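Side-chain contacts in 2''-aminoglycoside nucleotidyltransferase (Klebsiella pneumoniae, PDB 4WQK), which mediates bacterial resistance to kanamycin, gentamicin, tobramycin and related aminoglycosides by magnesium-dependent adenylation of their 2''-hydroxyl group: residues T5-I10 with G28-D33; H11-A16 with E63-R68; E53-L58 with G67-E72; E57-V62 with Y75-E80; A94-E99 with A103-C108. All blocks are in the same frame, centred on the assembly; numbering follows the deposited sequence.

Interaction 1: T5-I10 with G28-D33; sequences TQVTLI and GGWAID
With CG set beside its backbone N (chi1 -76°) and the rest of the chain extended, Gln6 reaches out from helix 5-19 and delivers its amide oxygen to the indole of Trp30, whose ring is swung toward it from helix 28-36 at a chi1 of -97°, away from a staggered value. The two helices belong to the N-terminal domain of a nucleotidyltransferase fold. Their short segments run almost perpendicular, with axes 13.3 Å apart at the closest, so the backbones stand well off each other and a single large side chain bridges the distance. Trp30 NE1 donates to Gln6 OE1 at 2.8 Å, and the bond is fairly straight, 160° at the hydrogen. The oxygen lies close to the indole plane, at the ring edge, whereas seen from the glutamine the donor stands above the carbonyl plane. The amide is gripped at its other end too: Gln6 NE2 bonds to His43 O and Glu84 OE1, which together should fix which way round the group sits.

Apolar groups complete the setting of the ring. Val7 brings CG2 obliquely to the benzene part, 3.6 Å from Trp30 CH2, and strand 114-116 contributes Ile116. The indole lies close to the metal site, its side chain about 6 Å from that of Asp47, which binds magnesium. Over one face lies the delta-methyl of Ile10: its CD1 makes a CH-pi contact 3.7 Å from the centroid of the five-membered ring of Trp30.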
# COMPACT_ATOMS: atom_id res chain seq x y z
N THR A 5 0.30 18.46 -3.15
CA THR A 5 1.27 17.84 -4.03
C THR A 5 1.09 16.32 -4.15
O THR A 5 1.04 15.79 -5.27
CB THR A 5 2.70 18.18 -3.56
OG1 THR A 5 2.86 19.59 -3.62
CG2 THR A 5 3.78 17.53 -4.44
N GLN A 6 0.96 15.58 -3.04
CA GLN A 6 0.86 14.13 -3.14
C GLN A 6 -0.45 13.70 -3.77
O GLN A 6 -0.46 12.75 -4.55
CB GLN A 6 1.01 13.43 -1.77
CG GLN A 6 2.43 13.41 -1.29
CD GLN A 6 2.55 12.76 0.06
OE1 GLN A 6 1.55 12.39 0.69
NE2 GLN A 6 3.79 12.63 0.54
N VAL A 7 -1.55 14.38 -3.44
CA VAL A 7 -2.85 14.03 -4.04
C VAL A 7 -2.78 14.23 -5.55
O VAL A 7 -3.17 13.33 -6.32
CB VAL A 7 -4.01 14.86 -3.45
CG1 VAL A 7 -5.29 14.70 -4.29
CG2 VAL A 7 -4.31 14.40 -2.01
N THR A 8 -2.22 15.35 -5.98
CA THR A 8 -2.14 15.64 -7.41
C THR A 8 -1.27 14.57 -8.08
O THR A 8 -1.61 14.05 -9.16
CB THR A 8 -1.57 17.03 -7.66
OG1 THR A 8 -2.47 18.01 -7.12
CG2 THR A 8 -1.42 17.27 -9.14
N LEU A 9 -0.17 14.16 -7.42
CA LEU A 9 0.71 13.14 -7.98
C LEU A 9 0.05 11.77 -8.05
O LEU A 9 0.17 11.06 -9.07
CB LEU A 9 2.01 13.07 -7.17
CG LEU A 9 2.98 12.00 -7.69
CD1 LEU A 9 3.44 12.31 -9.11
CD2 LEU A 9 4.19 12.00 -6.74
N ILE A 10 -0.66 11.36 -7.01
CA ILE A 10 -1.43 10.13 -7.00
C ILE A 10 -2.42 10.14 -8.18
O ILE A 10 -2.52 9.15 -8.92
CB ILE A 10 -2.19 9.93 -5.66
CG1 ILE A 10 -1.19 9.58 -4.56
CG2 ILE A 10 -3.22 8.82 -5.80
CD1 ILE A 10 -1.80 9.67 -3.13
N GLY A 28 -0.28 1.12 2.40
CA GLY A 28 0.23 1.86 3.53
C GLY A 28 -0.70 2.97 4.01
O GLY A 28 -1.92 2.83 3.97
N GLY A 29 -0.11 4.07 4.48
CA GLY A 29 -0.86 5.10 5.15
C GLY A 29 -1.86 5.75 4.21
O GLY A 29 -2.97 6.10 4.61
N TRP A 30 -1.49 5.93 2.95
CA TRP A 30 -2.46 6.48 2.00
C TRP A 30 -3.63 5.52 1.75
O TRP A 30 -4.73 5.98 1.49
CB TRP A 30 -1.78 6.84 0.67
CG TRP A 30 -1.42 8.30 0.59
CD1 TRP A 30 -0.17 8.83 0.60
CD2 TRP A 30 -2.33 9.39 0.55
NE1 TRP A 30 -0.24 10.20 0.52
CE2 TRP A 30 -1.56 10.58 0.48
CE3 TRP A 30 -3.72 9.49 0.53
CZ2 TRP A 30 -2.15 11.86 0.43
CZ3 TRP A 30 -4.30 10.74 0.49
CH2 TRP A 30 -3.51 11.92 0.44
N ALA A 31 -3.40 4.20 1.87
CA ALA A 31 -4.51 3.25 1.67
C ALA A 31 -5.51 3.36 2.80
O ALA A 31 -6.76 3.26 2.58
CB ALA A 31 -4.02 1.82 1.60
N ILE A 32 -5.01 3.58 4.02
CA ILE A 32 -5.89 3.81 5.16
C ILE A 32 -6.76 5.07 4.92
O ILE A 32 -7.98 5.02 5.07
CB ILE A 32 -5.08 3.97 6.47
CG1 ILE A 32 -4.31 2.66 6.74
CG2 ILE A 32 -5.98 4.38 7.66
CD1 ILE A 32 -3.31 2.77 7.89
N ASP A 33 -6.13 6.16 4.50
CA ASP A 33 -6.88 7.41 4.27
C ASP A 33 -7.83 7.25 3.10
O ASP A 33 -8.95 7.78 3.17
CB ASP A 33 -5.92 8.57 4.04
CG ASP A 33 -5.29 9.09 5.33
OD1 ASP A 33 -5.45 8.45 6.43
OD2 ASP A 33 -4.64 10.15 5.27

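Interaction 2: H11-A16 with E63-R68; sequences HKILAA and EMLGGR
Apolar contact centred on the branched side chain of Leu65 carries this pairing. Leu65, just past the last turn of helix 55-64, directs its forked end at the flank of helix 5-19, where Ile13 and Lys12 receive one methyl each. The closer touch is between Leu65 CD1 and Ile13 CG1, 3.7 Å apart, with the two side chains crossing at about a right angle. Ile13 offers the middle of its longer branch, CG1, to the leucine methyl. The other prong is looser: Leu65 CD2 lies 4.2 Å from Lys12 CB. Lysine takes part here as a hydrocarbon, since its first carbon starts toward the leucine while the chain, extended as far as CE and bent at its last torsion, leads away from it. Leu65 has CG beside its backbone N (chi1 -72°), an orientation that spreads its two methyls over neighbouring residues of the facing helix.

Backbone hydrogen bonds do not join the two segments. Ala15 N and Ala16 N continue the helical pattern to His11 O and Lys12 O, whereas Gly66 N bonds back to Glu63 O at 3.0 Å. Gly66 closes the helix in a Schellman motif with positive phi (91°), a conformation readily taken by glycine. Leu65 is thus presented right at the helix end, before the chain turns into a strand.

Within the N-terminal domain the contact lies between helices 5-19 and 55-64 near the sheet: Leu65 also touches Ile81 of strand 76-81, Ile13 packs on Leu24, and Arg68 pairs through its backbone with Glu80.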
# COMPACT_ATOMS: atom_id res chain seq x y z
N HIS A 11 -3.12 11.25 -8.34
CA HIS A 11 -4.08 11.30 -9.47
C HIS A 11 -3.34 11.18 -10.81
O HIS A 11 -3.82 10.46 -11.74
CB HIS A 11 -4.95 12.57 -9.44
CG HIS A 11 -6.03 12.55 -8.40
ND1 HIS A 11 -7.14 13.36 -8.49
CD2 HIS A 11 -6.19 11.82 -7.27
CE1 HIS A 11 -7.93 13.13 -7.45
NE2 HIS A 11 -7.37 12.21 -6.69
N LYS A 12 -2.22 11.86 -10.97
CA LYS A 12 -1.46 11.71 -12.24
C LYS A 12 -0.99 10.28 -12.49
O LYS A 12 -1.08 9.80 -13.63
CB LYS A 12 -0.24 12.62 -12.27
CG LYS A 12 -0.54 14.07 -12.47
CD LYS A 12 0.75 14.92 -12.47
CE LYS A 12 0.42 16.37 -12.80
NZ LYS A 12 1.22 17.28 -11.94
N ILE A 13 -0.46 9.60 -11.47
CA ILE A 13 0.00 8.23 -11.63
C ILE A 13 -1.16 7.33 -12.02
O ILE A 13 -1.03 6.50 -12.97
CB ILE A 13 0.65 7.74 -10.34
CG1 ILE A 13 1.96 8.49 -10.13
CG2 ILE A 13 0.94 6.25 -10.41
CD1 ILE A 13 2.47 8.35 -8.68
N LEU A 14 -2.29 7.46 -11.33
CA LEU A 14 -3.40 6.56 -11.59
C LEU A 14 -4.02 6.87 -12.95
O LEU A 14 -4.52 5.94 -13.62
CB LEU A 14 -4.46 6.65 -10.49
CG LEU A 14 -3.90 6.16 -9.16
CD1 LEU A 14 -5.05 6.24 -8.17
CD2 LEU A 14 -3.41 4.72 -9.24
N ALA A 15 -4.01 8.13 -13.41
CA ALA A 15 -4.53 8.45 -14.75
C ALA A 15 -3.69 7.73 -15.80
O ALA A 15 -4.23 7.15 -16.76
CB ALA A 15 -4.50 9.92 -15.00
N ALA A 16 -2.39 7.81 -15.64
CA ALA A 16 -1.51 7.17 -16.62
C ALA A 16 -1.68 5.64 -16.55
O ALA A 16 -1.62 4.96 -17.59
CB ALA A 16 -0.07 7.57 -16.35
N GLU A 63 8.93 7.53 -15.31
CA GLU A 63 9.80 8.29 -16.20
C GLU A 63 9.03 9.37 -16.96
O GLU A 63 9.55 10.46 -17.18
CB GLU A 63 10.51 7.35 -17.17
CG GLU A 63 11.50 6.43 -16.45
CD GLU A 63 11.99 5.27 -17.30
OE1 GLU A 63 12.05 5.42 -18.54
OE2 GLU A 63 12.30 4.20 -16.72
N MET A 64 7.81 9.06 -17.39
CA MET A 64 7.02 9.99 -18.16
C MET A 64 6.68 11.21 -17.31
O MET A 64 6.59 12.33 -17.81
CB MET A 64 5.75 9.29 -18.66
CG MET A 64 4.97 10.06 -19.68
SD MET A 64 3.26 10.11 -19.26
CE MET A 64 3.47 11.34 -18.01
N LEU A 65 6.52 10.99 -16.01
CA LEU A 65 6.22 12.06 -15.04
C LEU A 65 7.47 12.79 -14.56
O LEU A 65 7.41 13.67 -13.68
CB LEU A 65 5.46 11.44 -13.87
CG LEU A 65 4.03 11.03 -14.17
CD1 LEU A 65 3.42 10.41 -12.95
CD2 LEU A 65 3.19 12.23 -14.62
N GLY A 66 8.62 12.42 -15.11
CA GLY A 66 9.87 13.13 -14.86
C GLY A 66 10.67 12.60 -13.68
O GLY A 66 11.64 13.22 -13.24
N GLY A 67 10.30 11.41 -13.21
CA GLY A 67 11.01 10.81 -12.09
C GLY A 67 11.95 9.69 -12.49
O GLY A 67 12.24 9.45 -13.67
N ARG A 68 12.41 8.96 -11.48
CA ARG A 68 13.40 7.92 -11.70
C ARG A 68 13.30 6.88 -10.61
O ARG A 68 12.79 7.16 -9.52
CB ARG A 68 14.81 8.53 -11.74
CG ARG A 68 15.20 9.21 -10.45
CD ARG A 68 16.61 9.80 -10.53
NE ARG A 68 17.63 8.76 -10.69
CZ ARG A 68 18.14 8.05 -9.68
NH1 ARG A 68 17.69 8.24 -8.44
NH2 ARG A 68 19.07 7.13 -9.91

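Interaction 3: E53-L58 with G67-E72; sequences ERRGEL and GRVMEE
Glu72 OE1 receives Arg55 NH2 at 2.8 Å, and alongside it Glu72 OE2 receives Arg55 NH1 at 2.9 Å. The result is a worked example of the end-on, two-pronged arginine-carboxylate salt bridge. Both oxygens use their syn lone pairs, both bonds are close to straight (168° at OE1 and 162° at OE2), and the guanidinium and carboxylate planes are only 13° apart, so the two groups meet edge to edge as nearly one flat unit.

The partners come from opposite directions. Arg55, in the first turn of helix 55-64, places CG anti to the backbone N and stays extended out to NE, while Glu72 on strand 68-73 bends at chi2 to turn its carboxylate back toward the arginine. Val69 adds a loose oblique contact, its CG1 4.5 Å from Arg55 NH2. The third guanidinium nitrogen is engaged as well, because Arg55 NE forms a salt bridge with Glu59 one turn further along the same helix.

A second pair lies within 53-58: Arg54, at the N-cap position, holds Glu57 side-on through NE and NH2, with Arg54 NE 2.8 Å from Glu57 OE2. The strand itself carries a classic beta bulge, where Met70 and Glu71 both face Leu78.

Flanked by two carboxylates, Arg55 probably keeps its positive charge firmly, and the paired bonds resist rotation of its guanidinium in a contact that ties helix to strand at the protein surface.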
# COMPACT_ATOMS: atom_id res chain seq x y z
N GLU A 53 4.66 -8.57 -12.96
CA GLU A 53 5.08 -8.94 -14.31
C GLU A 53 4.91 -7.74 -15.27
O GLU A 53 5.33 -7.81 -16.45
CB GLU A 53 4.31 -10.17 -14.81
CG GLU A 53 2.89 -9.91 -15.36
CD GLU A 53 1.81 -9.51 -14.35
OE1 GLU A 53 2.04 -9.47 -13.13
OE2 GLU A 53 0.67 -9.25 -14.82
N ARG A 54 4.34 -6.64 -14.77
CA ARG A 54 4.20 -5.41 -15.54
C ARG A 54 5.01 -4.25 -14.95
O ARG A 54 4.70 -3.06 -15.19
CB ARG A 54 2.71 -5.03 -15.64
CG ARG A 54 1.94 -6.15 -16.31
CD ARG A 54 0.43 -5.81 -16.46
NE ARG A 54 0.21 -4.67 -17.34
CZ ARG A 54 -0.99 -4.13 -17.58
NH1 ARG A 54 -2.10 -4.58 -16.97
NH2 ARG A 54 -1.11 -3.12 -18.45
N ARG A 55 6.08 -4.59 -14.22
CA ARG A 55 6.91 -3.55 -13.59
C ARG A 55 7.39 -2.49 -14.60
O ARG A 55 7.37 -1.28 -14.28
CB ARG A 55 8.11 -4.18 -12.89
CG ARG A 55 9.05 -3.11 -12.35
CD ARG A 55 10.00 -3.63 -11.29
NE ARG A 55 11.10 -2.69 -11.16
CZ ARG A 55 12.04 -2.75 -10.22
NH1 ARG A 55 12.01 -3.70 -9.29
NH2 ARG A 55 13.02 -1.85 -10.23
N GLY A 56 7.78 -2.91 -15.80
CA GLY A 56 8.28 -1.97 -16.79
C GLY A 56 7.28 -0.86 -17.12
O GLY A 56 7.67 0.28 -17.43
N GLU A 57 5.98 -1.18 -17.03
CA GLU A 57 4.96 -0.19 -17.35
C GLU A 57 4.87 0.83 -16.23
O GLU A 57 4.67 2.02 -16.51
CB GLU A 57 3.60 -0.85 -17.58
CG GLU A 57 3.62 -1.81 -18.80
CD GLU A 57 2.28 -2.47 -19.03
OE1 GLU A 57 1.30 -1.70 -19.16
OE2 GLU A 57 2.23 -3.72 -19.08
N LEU A 58 5.00 0.38 -14.98
CA LEU A 58 5.04 1.36 -13.88
C LEU A 58 6.29 2.22 -13.99
O LEU A 58 6.20 3.45 -13.81
CB LEU A 58 4.96 0.66 -12.53
CG LEU A 58 5.05 1.60 -11.33
CD1 LEU A 58 3.95 2.64 -11.35
CD2 LEU A 58 4.99 0.78 -10.01
N GLY A 67 10.30 11.41 -13.21
CA GLY A 67 11.01 10.81 -12.09
C GLY A 67 11.95 9.69 -12.49
O GLY A 67 12.24 9.45 -13.67
N ARG A 68 12.41 8.96 -11.48
CA ARG A 68 13.40 7.92 -11.70
C ARG A 68 13.30 6.88 -10.61
O ARG A 68 12.79 7.16 -9.52
CB ARG A 68 14.81 8.53 -11.74
CG ARG A 68 15.20 9.21 -10.45
CD ARG A 68 16.61 9.80 -10.53
NE ARG A 68 17.63 8.76 -10.69
CZ ARG A 68 18.14 8.05 -9.68
NH1 ARG A 68 17.69 8.24 -8.44
NH2 ARG A 68 19.07 7.13 -9.91
N VAL A 69 13.75 5.66 -10.90
CA VAL A 69 13.88 4.65 -9.87
C VAL A 69 15.13 5.02 -9.07
O VAL A 69 16.18 5.27 -9.66
CB VAL A 69 14.04 3.24 -10.44
CG1 VAL A 69 14.48 2.28 -9.34
CG2 VAL A 69 12.74 2.78 -11.10
N MET A 70 15.02 5.02 -7.75
CA MET A 70 16.09 5.51 -6.87
C MET A 70 16.83 4.42 -6.10
O MET A 70 18.01 4.54 -5.83
CB MET A 70 15.49 6.53 -5.89
CG MET A 70 16.44 7.03 -4.81
SD MET A 70 15.51 7.84 -3.49
CE MET A 70 15.34 6.48 -2.33
N GLU A 71 16.13 3.35 -5.74
CA GLU A 71 16.69 2.35 -4.85
C GLU A 71 15.96 1.05 -5.15
O GLU A 71 14.73 1.04 -5.30
CB GLU A 71 16.52 2.79 -3.39
CG GLU A 71 17.03 1.84 -2.34
CD GLU A 71 17.20 2.52 -0.98
OE1 GLU A 71 17.06 3.77 -0.93
OE2 GLU A 71 17.48 1.82 0.02
N GLU A 72 16.71 -0.02 -5.27
CA GLU A 72 16.15 -1.33 -5.47
C GLU A 72 16.11 -1.99 -4.10
O GLU A 72 17.09 -1.95 -3.39
CB GLU A 72 17.01 -2.13 -6.46
CG GLU A 72 16.45 -3.44 -6.88
CD GLU A 72 15.20 -3.28 -7.74
OE1 GLU A 72 15.10 -2.26 -8.44
OE2 GLU A 72 14.33 -4.17 -7.67

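Interaction 4: E57-V62 with Y75-E80; sequences ELEAIV and YGFLAE
Leu58 and Phe77 make the close part of this contact, meeting where Leu58 CD2 comes to 3.8 Å from Phe77 CZ. The methyl approaches the far end of the ring obliquely. Leucine sets CG anti to its backbone N (chi1 178°), which sends the branch out from helix 55-64 toward the sheet. Phe77 answers with CG between its own N and carbonyl carbon (chi1 66°), a placement that stretches the ring from the strand back to the helix. Both residues are buried, and the pocket is shared with other aromatic and sulfur groups: Phe50 of strand 46-51 meets the Phe77 ring at an inclined angle, and Cys88 of strand 84-93 touches both Leu58 and Phe77.

One turn on, Val62 continues the same helix face. Its CG1 rests 4.1 Å from Ala79 CB, and the CA atoms of Val62 and Ala79 are 7.5 Å apart, the closest approach of the two backbones by CA. The bulky Leu58-Phe77 pair and the slimmer Val62-Ala79 pair together form the helix-on-sheet layering of an alpha/beta nucleotidyltransferase domain. The helix segment runs at 22° to the strand, with axes 10.1 Å apart, and alternate strand residues, Phe77 and Ala79, point inward while Leu78 turns to the other side.

The packing loosens toward Glu59. Its CG skirts the ring at 4.4 Å from Phe77 CZ, merely aliphatic in role, while the carboxylate forms a salt bridge with Arg55 NE through OE2. Further out, Glu80 directs its CB away from the helix, and its side chain stays clear of 57-62.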
# COMPACT_ATOMS: atom_id res chain seq x y z
N GLU A 57 5.98 -1.18 -17.03
CA GLU A 57 4.96 -0.19 -17.35
C GLU A 57 4.87 0.83 -16.23
O GLU A 57 4.67 2.02 -16.51
CB GLU A 57 3.60 -0.85 -17.58
CG GLU A 57 3.62 -1.81 -18.80
CD GLU A 57 2.28 -2.47 -19.03
OE1 GLU A 57 1.30 -1.70 -19.16
OE2 GLU A 57 2.23 -3.72 -19.08
N LEU A 58 5.00 0.38 -14.98
CA LEU A 58 5.04 1.36 -13.88
C LEU A 58 6.29 2.22 -13.99
O LEU A 58 6.20 3.45 -13.81
CB LEU A 58 4.96 0.66 -12.53
CG LEU A 58 5.05 1.60 -11.33
CD1 LEU A 58 3.95 2.64 -11.35
CD2 LEU A 58 4.99 0.78 -10.01
N GLU A 59 7.42 1.63 -14.33
CA GLU A 59 8.64 2.43 -14.46
C GLU A 59 8.45 3.46 -15.60
O GLU A 59 8.92 4.59 -15.50
CB GLU A 59 9.88 1.55 -14.72
CG GLU A 59 10.29 0.71 -13.50
CD GLU A 59 11.67 0.07 -13.67
OE1 GLU A 59 12.46 0.48 -14.56
OE2 GLU A 59 12.02 -0.85 -12.89
N ALA A 60 7.74 3.08 -16.65
CA ALA A 60 7.51 4.02 -17.75
C ALA A 60 6.64 5.19 -17.29
O ALA A 60 6.87 6.33 -17.73
CB ALA A 60 6.88 3.29 -18.96
N ILE A 61 5.65 4.92 -16.44
CA ILE A 61 4.83 6.00 -15.90
C ILE A 61 5.70 6.96 -15.09
O ILE A 61 5.64 8.19 -15.27
CB ILE A 61 3.69 5.43 -15.05
CG1 ILE A 61 2.66 4.74 -15.96
CG2 ILE A 61 3.07 6.52 -14.16
CD1 ILE A 61 1.66 3.91 -15.17
N VAL A 62 6.55 6.39 -14.24
CA VAL A 62 7.44 7.21 -13.42
C VAL A 62 8.31 8.11 -14.29
O VAL A 62 8.43 9.31 -14.04
CB VAL A 62 8.34 6.32 -12.52
CG1 VAL A 62 9.49 7.12 -11.88
CG2 VAL A 62 7.49 5.61 -11.46
N TYR A 75 12.22 -6.56 -1.93
CA TYR A 75 10.87 -6.85 -2.42
C TYR A 75 10.13 -5.67 -2.99
O TYR A 75 8.95 -5.52 -2.71
CB TYR A 75 10.02 -7.43 -1.30
CG TYR A 75 10.53 -8.75 -0.83
CD1 TYR A 75 10.28 -9.91 -1.55
CD2 TYR A 75 11.29 -8.85 0.33
CE1 TYR A 75 10.75 -11.13 -1.13
CE2 TYR A 75 11.78 -10.06 0.76
CZ TYR A 75 11.50 -11.20 0.03
OH TYR A 75 11.98 -12.42 0.46
N GLY A 76 10.80 -4.88 -3.80
CA GLY A 76 10.20 -3.72 -4.45
C GLY A 76 11.27 -2.71 -4.81
O GLY A 76 12.46 -3.07 -4.91
N PHE A 77 10.85 -1.46 -5.04
CA PHE A 77 11.80 -0.40 -5.38
C PHE A 77 11.23 0.93 -4.89
O PHE A 77 10.02 1.02 -4.67
CB PHE A 77 12.09 -0.36 -6.90
CG PHE A 77 10.89 0.02 -7.77
CD1 PHE A 77 10.63 1.35 -8.07
CD2 PHE A 77 10.03 -0.94 -8.28
CE1 PHE A 77 9.56 1.71 -8.88
CE2 PHE A 77 8.94 -0.58 -9.07
CZ PHE A 77 8.72 0.74 -9.37
N LEU A 78 12.12 1.91 -4.69
CA LEU A 78 11.76 3.31 -4.38
C LEU A 78 11.96 4.13 -5.62
O LEU A 78 12.96 3.96 -6.34
CB LEU A 78 12.59 3.90 -3.23
CG LEU A 78 12.64 3.05 -1.96
CD1 LEU A 78 13.57 3.70 -0.90
CD2 LEU A 78 11.23 2.82 -1.42
N ALA A 79 10.98 4.98 -5.92
CA ALA A 79 11.12 5.95 -7.00
C ALA A 79 10.91 7.35 -6.45
O ALA A 79 10.26 7.54 -5.41
CB ALA A 79 10.12 5.67 -8.08
N GLU A 80 11.49 8.34 -7.12
CA GLU A 80 11.21 9.72 -6.76
C GLU A 80 10.67 10.46 -7.96
O GLU A 80 11.12 10.26 -9.08
CB GLU A 80 12.46 10.45 -6.20
CG GLU A 80 13.63 10.54 -7.14
CD GLU A 80 14.76 11.38 -6.55
OE1 GLU A 80 15.26 11.04 -5.45
OE2 GLU A 80 15.13 12.39 -7.19

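Interaction 5: A94-E99 with A103-C108; sequences ADEAYE and APQGSC. With IPA (isopropyl alcohol), chain H.
Strand 98-99 runs beside the loop 103-108 with the CA atoms of Glu99 and Ser107 5.7 Å apart, the loop turning at Gly106 with positive phi. Into that turn Glu99 bends at chi2 (-70°), so that its carboxylate accepts hydrogen bonds from several loop donors. Glu99 OE2 takes Gly106 N on its syn lone pair at 2.8 Å. Glu99 OE1 accepts both Ser107 N and Ser107 OG, the latter at 2.6 Å, and the two donors come in from the same face of the carboxylate plane. Water 4 links Glu99 OE1 to Ala103 O, and water 5 also donates to OE2.

Water 3 joins Tyr98 N to Cys108 O, and water 2 joins Tyr98 O to Cys108 N, so the two backbones are linked through water there; Tyr98 CB and Cys108 CB pack at 4.1 Å. At the outer edge, water 1 bridges Glu96 OE1 and Gln105 NE2, while the O2 hydroxyl of an isopropanol, probably from the crystallisation liquor, donates a hydrogen bond to Glu96 OE2 at 3.2 Å.

The contact opens the C-terminal domain close to Ala101, a kanamycin-binding residue. Glu99 pairs through its backbone with Trp92 of strand 84-93, and Ser107 and Pro104 lean on helix 126-139.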
# COMPACT_ATOMS: atom_id res chain seq x y z
N ALA A 94 -2.42 -14.82 -8.83
CA ALA A 94 -2.76 -16.08 -8.17
C ALA A 94 -4.14 -16.57 -8.66
O ALA A 94 -5.09 -16.58 -7.89
CB ALA A 94 -2.78 -15.90 -6.67
N ASP A 95 -4.23 -16.92 -9.94
CA ASP A 95 -5.43 -17.49 -10.61
C ASP A 95 -6.61 -16.56 -10.74
O ASP A 95 -7.14 -16.48 -11.83
CB ASP A 95 -5.92 -18.76 -9.90
CG ASP A 95 -4.88 -19.88 -9.87
OD1 ASP A 95 -3.97 -19.96 -10.74
OD2 ASP A 95 -5.03 -20.77 -9.00
N GLU A 96 -7.02 -15.88 -9.65
CA GLU A 96 -8.21 -15.03 -9.69
C GLU A 96 -7.97 -13.60 -9.27
O GLU A 96 -8.83 -12.75 -9.40
CB GLU A 96 -9.31 -15.66 -8.81
CG GLU A 96 -8.93 -15.64 -7.29
CD GLU A 96 -10.03 -16.18 -6.37
OE1 GLU A 96 -10.20 -17.42 -6.30
OE2 GLU A 96 -10.72 -15.38 -5.70
N ALA A 97 -6.77 -13.30 -8.79
CA ALA A 97 -6.44 -11.96 -8.33
C ALA A 97 -4.95 -11.85 -8.18
O ALA A 97 -4.25 -12.87 -8.06
CB ALA A 97 -7.12 -11.65 -6.95
N TYR A 98 -4.45 -10.62 -8.11
CA TYR A 98 -3.06 -10.35 -7.71
C TYR A 98 -2.95 -10.48 -6.20
O TYR A 98 -3.87 -10.11 -5.47
CB TYR A 98 -2.64 -8.94 -8.15
CG TYR A 98 -2.38 -8.85 -9.64
CD1 TYR A 98 -1.16 -9.28 -10.17
CD2 TYR A 98 -3.37 -8.37 -10.50
CE1 TYR A 98 -0.92 -9.25 -11.54
CE2 TYR A 98 -3.14 -8.32 -11.88
CZ TYR A 98 -1.92 -8.75 -12.39
OH TYR A 98 -1.68 -8.69 -13.74
N GLU A 99 -1.82 -10.99 -5.73
CA GLU A 99 -1.59 -11.13 -4.30
C GLU A 99 -0.18 -10.73 -3.93
O GLU A 99 0.78 -11.10 -4.58
CB GLU A 99 -1.82 -12.57 -3.79
CG GLU A 99 -3.28 -13.05 -3.90
CD GLU A 99 -4.23 -12.35 -2.92
OE1 GLU A 99 -3.76 -11.72 -1.94
OE2 GLU A 99 -5.47 -12.53 -3.08
N ALA A 103 0.98 -12.49 2.06
CA ALA A 103 -0.12 -11.73 2.67
C ALA A 103 -1.41 -12.55 2.71
O ALA A 103 -1.55 -13.56 1.98
CB ALA A 103 -0.35 -10.44 1.88
N PRO A 104 -2.37 -12.16 3.54
CA PRO A 104 -3.67 -12.83 3.55
C PRO A 104 -4.36 -12.71 2.19
O PRO A 104 -4.24 -11.65 1.54
CB PRO A 104 -4.46 -12.12 4.65
CG PRO A 104 -3.41 -11.52 5.53
CD PRO A 104 -2.31 -11.11 4.59
N GLN A 105 -5.09 -13.75 1.78
CA GLN A 105 -5.82 -13.71 0.49
C GLN A 105 -6.72 -12.48 0.44
O GLN A 105 -7.31 -12.09 1.46
CB GLN A 105 -6.66 -14.96 0.31
CG GLN A 105 -7.44 -14.99 -1.02
CD GLN A 105 -8.21 -16.28 -1.30
OE1 GLN A 105 -8.47 -17.09 -0.40
NE2 GLN A 105 -8.60 -16.46 -2.55
N GLY A 106 -6.84 -11.87 -0.74
CA GLY A 106 -7.70 -10.69 -0.88
C GLY A 106 -6.92 -9.40 -0.76
O GLY A 106 -7.52 -8.31 -0.62
N SER A 107 -5.59 -9.47 -0.80
CA SER A 107 -4.77 -8.29 -0.55
C SER A 107 -4.92 -7.19 -1.60
O SER A 107 -4.67 -6.03 -1.29
CB SER A 107 -3.27 -8.69 -0.42
OG SER A 107 -2.77 -9.30 -1.60
N CYS A 108 -5.33 -7.57 -2.82
CA CYS A 108 -5.39 -6.62 -3.93
C CYS A 108 -6.75 -6.73 -4.58
O CYS A 108 -6.89 -7.29 -5.66
CB CYS A 108 -4.28 -6.95 -4.97
SG CYS A 108 -2.61 -6.73 -4.33
C1 IPA H . -12.24 -12.44 -5.09
C2 IPA H . -12.82 -12.31 -6.48
C3 IPA H . -12.86 -10.84 -6.88
O2 IPA H . -12.02 -13.02 -7.40
O HOH W 1 -10.16 -18.49 -3.88
O HOH W 2 -6.23 -10.01 -4.05
O HOH W 3 -6.13 -8.31 -8.13
O HOH W 4 -2.33 -13.84 -0.55
O HOH W 5 -6.80 -14.41 -4.45

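How the interactions relate
Interactions 1 and 2 occupy successive turns of helix 5-19 and meet where Leu9 CD1 lies 4.3 Å from Leu65 CD1. Interactions 2, 3 and 4 all use helix 55-64. The chain passes from its end into strand 68-73, and interactions 3 and 4, whose centres are 3 Å apart, join neighbouring strands to that helix; a probable backbone hydrogen bond, Met70 N to Leu78 O at 2.7 Å, links the two strands. Interaction 5 stands apart, across the domain boundary, yet Glu53 OE2 reaches Tyr98 OH at 2.6 Å. Interaction 1 lies close to the metals, the Trp30 side chain being about 7 Å from a magnesium ion, whereas interaction 5 probably lies beside the antibiotic cleft, near Ala101.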